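Local atomic coordinates of putative uncharacterized protein (Leishmania major, PDB entry 3M3I), a protein that is of unknown function but belongs to the DUF985 family of the cupin superfamily, whose members share a beta-barrel fold. Residues P91-D103 with P126-A138. Numbering follows the deposited sequence.
Sequences PLQLHVILKDPQD and PKYQVYRRVLVGA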
loop_
_atom_site.group_PDB
_atom_site.type_symbol
_atom_site.label_atom_id
_atom_site.label_comp_id
_atom_site.label_asym_id
_atom_site.label_seq_id
_atom_site.Cartn_x
_atom_site.Cartn_y
_atom_site.Cartn_z
ATOM N N PRO A 91 -11.590 10.524 -5.392
ATOM C CA PRO A 91 -11.755 9.571 -4.303
ATOM C C PRO A 91 -12.490 8.332 -4.733
ATOM O O PRO A 91 -13.408 8.408 -5.547
ATOM C CB PRO A 91 -12.613 10.324 -3.278
ATOM C CG PRO A 91 -13.105 11.520 -3.952
ATOM C CD PRO A 91 -12.098 11.849 -5.012
ATOM N N LEU A 92 -12.088 7.206 -4.161
ATOM C CA LEU A 92 -12.705 5.922 -4.410
ATOM C C LEU A 92 -13.680 5.655 -3.259
ATOM O O LEU A 92 -13.281 5.661 -2.085
ATOM C CB LEU A 92 -11.617 4.852 -4.426
ATOM C CG LEU A 92 -11.880 3.526 -5.128
ATOM C CD1 LEU A 92 -11.385 3.584 -6.560
ATOM C CD2 LEU A 92 -11.164 2.423 -4.385
ATOM N N GLN A 93 -14.951 5.440 -3.579
ATOM C CA GLN A 93 -15.926 5.115 -2.559
ATOM C C GLN A 93 -15.991 3.613 -2.396
ATOM O O GLN A 93 -16.332 2.887 -3.334
ATOM C CB GLN A 93 -17.300 5.678 -2.893
ATOM C CG GLN A 93 -18.269 5.540 -1.742
ATOM C CD GLN A 93 -19.620 6.143 -2.019
ATOM O OE1 GLN A 93 -19.736 7.147 -2.705
ATOM N NE2 GLN A 93 -20.649 5.539 -1.461
ATOM N N LEU A 94 -15.631 3.163 -1.201
ATOM C CA LEU A 94 -15.628 1.768 -0.843
ATOM C C LEU A 94 -16.934 1.497 -0.118
ATOM O O LEU A 94 -17.312 2.244 0.789
ATOM C CB LEU A 94 -14.456 1.445 0.085
ATOM C CG LEU A 94 -13.117 1.092 -0.538
ATOM C CD1 LEU A 94 -12.024 1.117 0.516
ATOM C CD2 LEU A 94 -13.225 -0.296 -1.160
ATOM N N HIS A 95 -17.608 0.430 -0.519
ATOM C CA HIS A 95 -18.870 0.017 0.071
ATOM C C HIS A 95 -18.595 -1.268 0.823
ATOM O O HIS A 95 -18.497 -2.321 0.202
ATOM C CB HIS A 95 -19.911 -0.228 -1.030
ATOM C CG HIS A 95 -20.169 0.967 -1.898
ATOM N ND1 HIS A 95 -21.400 1.582 -1.975
ATOM C CD2 HIS A 95 -19.353 1.652 -2.733
ATOM C CE1 HIS A 95 -21.328 2.592 -2.821
ATOM N NE2 HIS A 95 -20.094 2.660 -3.287
ATOM N N VAL A 96 -18.478 -1.196 2.138
ATOM C CA VAL A 96 -18.012 -2.329 2.941
ATOM C C VAL A 96 -19.109 -2.847 3.878
ATOM O O VAL A 96 -19.529 -2.137 4.785
ATOM C CB VAL A 96 -16.778 -1.922 3.795
ATOM C CG1 VAL A 96 -16.246 -3.101 4.580
ATOM C CG2 VAL A 96 -15.675 -1.345 2.918
ATOM N N ILE A 97 -19.576 -4.075 3.668
ATOM C CA ILE A 97 -20.455 -4.718 4.639
ATOM C C ILE A 97 -19.578 -5.654 5.471
ATOM O O ILE A 97 -19.024 -6.604 4.947
ATOM C CB ILE A 97 -21.600 -5.518 3.985
ATOM C CG1 ILE A 97 -22.328 -4.689 2.919
ATOM C CG2 ILE A 97 -22.571 -5.983 5.062
ATOM C CD1 ILE A 97 -23.080 -5.519 1.884
ATOM N N LEU A 98 -19.425 -5.368 6.758
ATOM C CA LEU A 98 -18.520 -6.142 7.609
ATOM C C LEU A 98 -19.221 -7.391 8.087
ATOM O O LEU A 98 -20.407 -7.348 8.340
ATOM C CB LEU A 98 -18.088 -5.323 8.828
ATOM C CG LEU A 98 -17.481 -3.940 8.598
ATOM C CD1 LEU A 98 -17.396 -3.207 9.938
ATOM C CD2 LEU A 98 -16.101 -4.028 7.950
ATOM N N LYS A 99 -18.485 -8.491 8.216
ATOM C CA LYS A 99 -19.012 -9.723 8.818
ATOM C C LYS A 99 -19.310 -9.516 10.302
ATOM O O LYS A 99 -20.323 -9.976 10.805
ATOM C CB LYS A 99 -18.015 -10.868 8.646
ATOM C CG LYS A 99 -18.577 -12.242 8.913
ATOM C CD LYS A 99 -17.566 -13.294 8.490
ATOM C CE LYS A 99 -18.145 -14.699 8.502
ATOM N NZ LYS A 99 -17.238 -15.681 7.824
ATOM N N ASP A 100 -18.392 -8.857 10.999
ATOM C CA ASP A 100 -18.668 -8.234 12.302
ATOM C C ASP A 100 -17.979 -6.874 12.279
ATOM O O ASP A 100 -17.076 -6.667 11.468
ATOM C CB ASP A 100 -18.114 -9.051 13.470
ATOM C CG ASP A 100 -18.247 -10.544 13.273
ATOM O OD1 ASP A 100 -19.187 -11.148 13.838
ATOM O OD2 ASP A 100 -17.396 -11.117 12.566
ATOM N N PRO A 101 -18.387 -5.937 13.160
ATOM C CA PRO A 101 -17.620 -4.689 13.373
ATOM C C PRO A 101 -16.091 -4.897 13.528
ATOM O O PRO A 101 -15.535 -4.695 14.606
ATOM C CB PRO A 101 -18.241 -4.130 14.644
ATOM C CG PRO A 101 -19.678 -4.584 14.570
ATOM C CD PRO A 101 -19.682 -5.917 13.869
ATOM N N GLN A 102 -15.428 -5.250 12.421
ATOM C CA GLN A 102 -14.064 -5.797 12.439
ATOM C C GLN A 102 -12.976 -4.809 12.019
ATOM O O GLN A 102 -11.862 -5.212 11.679
ATOM C CB GLN A 102 -14.014 -7.068 11.575
ATOM C CG GLN A 102 -14.530 -8.280 12.342
ATOM C CD GLN A 102 -14.905 -9.453 11.475
ATOM O OE1 GLN A 102 -15.172 -9.307 10.288
ATOM N NE2 GLN A 102 -14.954 -10.638 12.085
ATOM N N ASP A 103 -13.309 -3.520 12.063
ATOM C CA ASP A 103 -12.352 -2.444 11.835
ATOM C C ASP A 103 -11.429 -2.295 13.038
ATOM O O ASP A 103 -10.249 -1.986 12.881
ATOM C CB ASP A 103 -13.077 -1.107 11.614
ATOM C CG ASP A 103 -13.925 -1.081 10.344
ATOM O OD1 ASP A 103 -13.755 -1.957 9.474
ATOM O OD2 ASP A 103 -14.759 -0.161 10.212
ATOM N N PRO A 126 -25.645 -12.351 14.941
ATOM C CA PRO A 126 -26.067 -12.260 13.531
ATOM C C PRO A 126 -25.100 -11.421 12.699
ATOM O O PRO A 126 -24.790 -10.298 13.090
ATOM C CB PRO A 126 -27.445 -11.583 13.602
ATOM C CG PRO A 126 -27.582 -11.058 14.990
ATOM C CD PRO A 126 -26.678 -11.851 15.869
ATOM N N LYS A 127 -24.647 -11.967 11.567
ATOM C CA LYS A 127 -23.543 -11.373 10.775
ATOM C C LYS A 127 -24.001 -10.356 9.725
ATOM O O LYS A 127 -25.191 -10.240 9.427
ATOM C CB LYS A 127 -22.740 -12.465 10.058
ATOM C CG LYS A 127 -22.287 -13.618 10.930
ATOM C CD LYS A 127 -21.397 -13.159 12.077
ATOM C CE LYS A 127 -20.755 -14.337 12.795
ATOM N NZ LYS A 127 -20.293 -13.972 14.155
ATOM N N TYR A 128 -23.030 -9.623 9.186
ATOM C CA TYR A 128 -23.228 -8.681 8.076
ATOM C C TYR A 128 -24.226 -7.544 8.333
ATOM O O TYR A 128 -24.982 -7.148 7.445
ATOM C CB TYR A 128 -23.541 -9.450 6.785
ATOM C CG TYR A 128 -22.352 -10.275 6.329
ATOM C CD1 TYR A 128 -21.244 -9.669 5.765
ATOM C CD2 TYR A 128 -22.320 -11.647 6.502
ATOM C CE1 TYR A 128 -20.155 -10.401 5.372
ATOM C CE2 TYR A 128 -21.227 -12.382 6.108
ATOM C CZ TYR A 128 -20.147 -11.749 5.546
ATOM O OH TYR A 128 -19.057 -12.475 5.149
ATOM N N GLN A 129 -24.178 -6.984 9.533
ATOM C CA GLN A 129 -25.131 -5.940 9.923
ATOM C C GLN A 129 -24.661 -4.519 9.676
ATOM O O GLN A 129 -25.495 -3.632 9.514
ATOM C CB GLN A 129 -25.511 -6.083 11.393
ATOM C CG GLN A 129 -26.258 -7.355 11.693
ATOM C CD GLN A 129 -27.121 -7.211 12.895
ATOM O OE1 GLN A 129 -28.184 -6.594 12.833
ATOM N NE2 GLN A 129 -26.673 -7.766 14.014
ATOM N N VAL A 130 -23.346 -4.304 9.642
ATOM C CA VAL A 130 -22.787 -2.953 9.602
ATOM C C VAL A 130 -22.283 -2.548 8.214
ATOM O O VAL A 130 -21.257 -3.026 7.750
ATOM C CB VAL A 130 -21.660 -2.780 10.657
ATOM C CG1 VAL A 130 -21.014 -1.405 10.552
ATOM C CG2 VAL A 130 -22.217 -2.981 12.062
ATOM N N TYR A 131 -23.009 -1.636 7.574
ATOM C CA TYR A 131 -22.587 -1.050 6.309
ATOM C C TYR A 131 -21.749 0.202 6.577
ATOM O O TYR A 131 -22.149 1.087 7.349
ATOM C CB TYR A 131 -23.807 -0.712 5.444
ATOM C CG TYR A 131 -23.491 0.015 4.150
ATOM C CD1 TYR A 131 -22.437 -0.377 3.334
ATOM C CD2 TYR A 131 -24.266 1.081 3.732
ATOM C CE1 TYR A 131 -22.152 0.289 2.157
ATOM C CE2 TYR A 131 -23.988 1.748 2.554
ATOM C CZ TYR A 131 -22.929 1.348 1.773
ATOM O OH TYR A 131 -22.668 2.020 0.604
ATOM N N ARG A 132 -20.581 0.265 5.945
ATOM C CA ARG A 132 -19.683 1.400 6.080
ATOM C C ARG A 132 -19.296 1.936 4.715
ATOM O O ARG A 132 -18.753 1.204 3.884
ATOM C CB ARG A 132 -18.437 0.997 6.866
ATOM C CG ARG A 132 -18.746 0.646 8.320
ATOM C CD ARG A 132 -17.657 1.132 9.251
ATOM N NE ARG A 132 -17.854 0.709 10.637
ATOM C CZ ARG A 132 -18.717 1.258 11.492
ATOM N NH1 ARG A 132 -19.516 2.254 11.122
ATOM N NH2 ARG A 132 -18.796 0.794 12.731
ATOM N N ARG A 133 -19.603 3.210 4.489
ATOM C CA ARG A 133 -19.163 3.927 3.302
ATOM C C ARG A 133 -17.844 4.620 3.635
ATOM O O ARG A 133 -17.768 5.408 4.575
ATOM C CB ARG A 133 -20.230 4.941 2.870
ATOM C CG ARG A 133 -19.828 5.890 1.732
ATOM C CD ARG A 133 -20.981 6.840 1.390
ATOM N NE ARG A 133 -20.552 7.968 0.563
ATOM C CZ ARG A 133 -19.907 9.046 1.015
ATOM N NH1 ARG A 133 -19.597 9.166 2.303
ATOM N NH2 ARG A 133 -19.561 10.013 0.168
ATOM N N VAL A 134 -16.802 4.305 2.872
ATOM C CA VAL A 134 -15.483 4.892 3.082
ATOM C C VAL A 134 -14.992 5.513 1.782
ATOM O O VAL A 134 -15.061 4.887 0.729
ATOM C CB VAL A 134 -14.490 3.825 3.569
ATOM C CG1 VAL A 134 -13.097 4.399 3.741
ATOM C CG2 VAL A 134 -14.978 3.214 4.870
ATOM N N LEU A 135 -14.520 6.756 1.859
ATOM C CA LEU A 135 -13.885 7.418 0.722
ATOM C C LEU A 135 -12.384 7.285 0.863
ATOM O O LEU A 135 -11.833 7.813 1.788
ATOM C CB LEU A 135 -14.251 8.896 0.674
ATOM C CG LEU A 135 -15.696 9.236 0.304
ATOM C CD1 LEU A 135 -16.054 10.642 0.766
ATOM C CD2 LEU A 135 -15.908 9.092 -1.177
ATOM N N VAL A 136 -11.734 6.563 -0.045
ATOM C CA VAL A 136 -10.270 6.506 -0.120
ATOM C C VAL A 136 -9.827 7.659 -1.007
ATOM O O VAL A 136 -10.172 7.700 -2.188
ATOM C CB VAL A 136 -9.793 5.153 -0.721
ATOM C CG1 VAL A 136 -8.273 5.175 -1.033
ATOM C CG2 VAL A 136 -10.134 4.026 0.226
ATOM N N GLY A 137 -9.091 8.614 -0.439
ATOM C CA GLY A 137 -8.763 9.855 -1.172
ATOM C C GLY A 137 -7.737 10.714 -0.456
ATOM O O GLY A 137 -7.241 10.326 0.607
ATOM N N ALA A 138 -7.429 11.874 -1.038
ATOM C CA ALA A 138 -6.354 12.751 -0.547
ATOM C C ALA A 138 -6.835 14.061 0.095
ATOM O O ALA A 138 -6.019 14.856 0.567
ATOM C CB ALA A 138 -5.376 13.065 -1.687
#
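Tyr128 turns one ring face to the backbone of Lys99: CA of Lys99 sits 3.9 Å from the ring centroid, only 18° off its normal, which makes this a CH-pi contact. The extended Lys99 chain, with CG anti to the backbone N (chi1 -166°), runs on past the phenol end, CG lying 3.7 Å from Tyr128 CZ and CD beside OH. The phenol OH is hydrogen-bonded beyond this pair to Gly153 O, which should restrain that end of the ring. Ile97 meets the same tyrosine at about a right angle, CG2 against CD1.

Strands 92-98 and 130-136 run antiparallel, their N-to-C directions 153° apart, as neighbouring strands of a cupin sheet in which 130-136 is outermost within the chain; Leu94 N to Val134 O, at 2.6 Å and nearly straight, is one of their hydrogen bonds. On one face His95 and Tyr131 run alongside each other in the same direction, and ND1 of His95 makes a weak, bent hydrogen bond to Tyr131 OH (2.9 Å), while NE2 is hydrogen-bonded to Ser159 OG. On the face carrying Leu94, its CD1 packs 3.5 Å from Val136 CG2.

Arg132 bends at chi2 to bring NE within 3.2 Å of Asp103 OD2 in a salt bridge; Val130 CG1 covers one face of its guanidinium. Arg106 NH2 forms a salt bridge with the other carboxylate oxygen, OD1. Lys127 NZ forms a salt bridge on the syn lone pair of Asp100 OD1 at 3.0 Å.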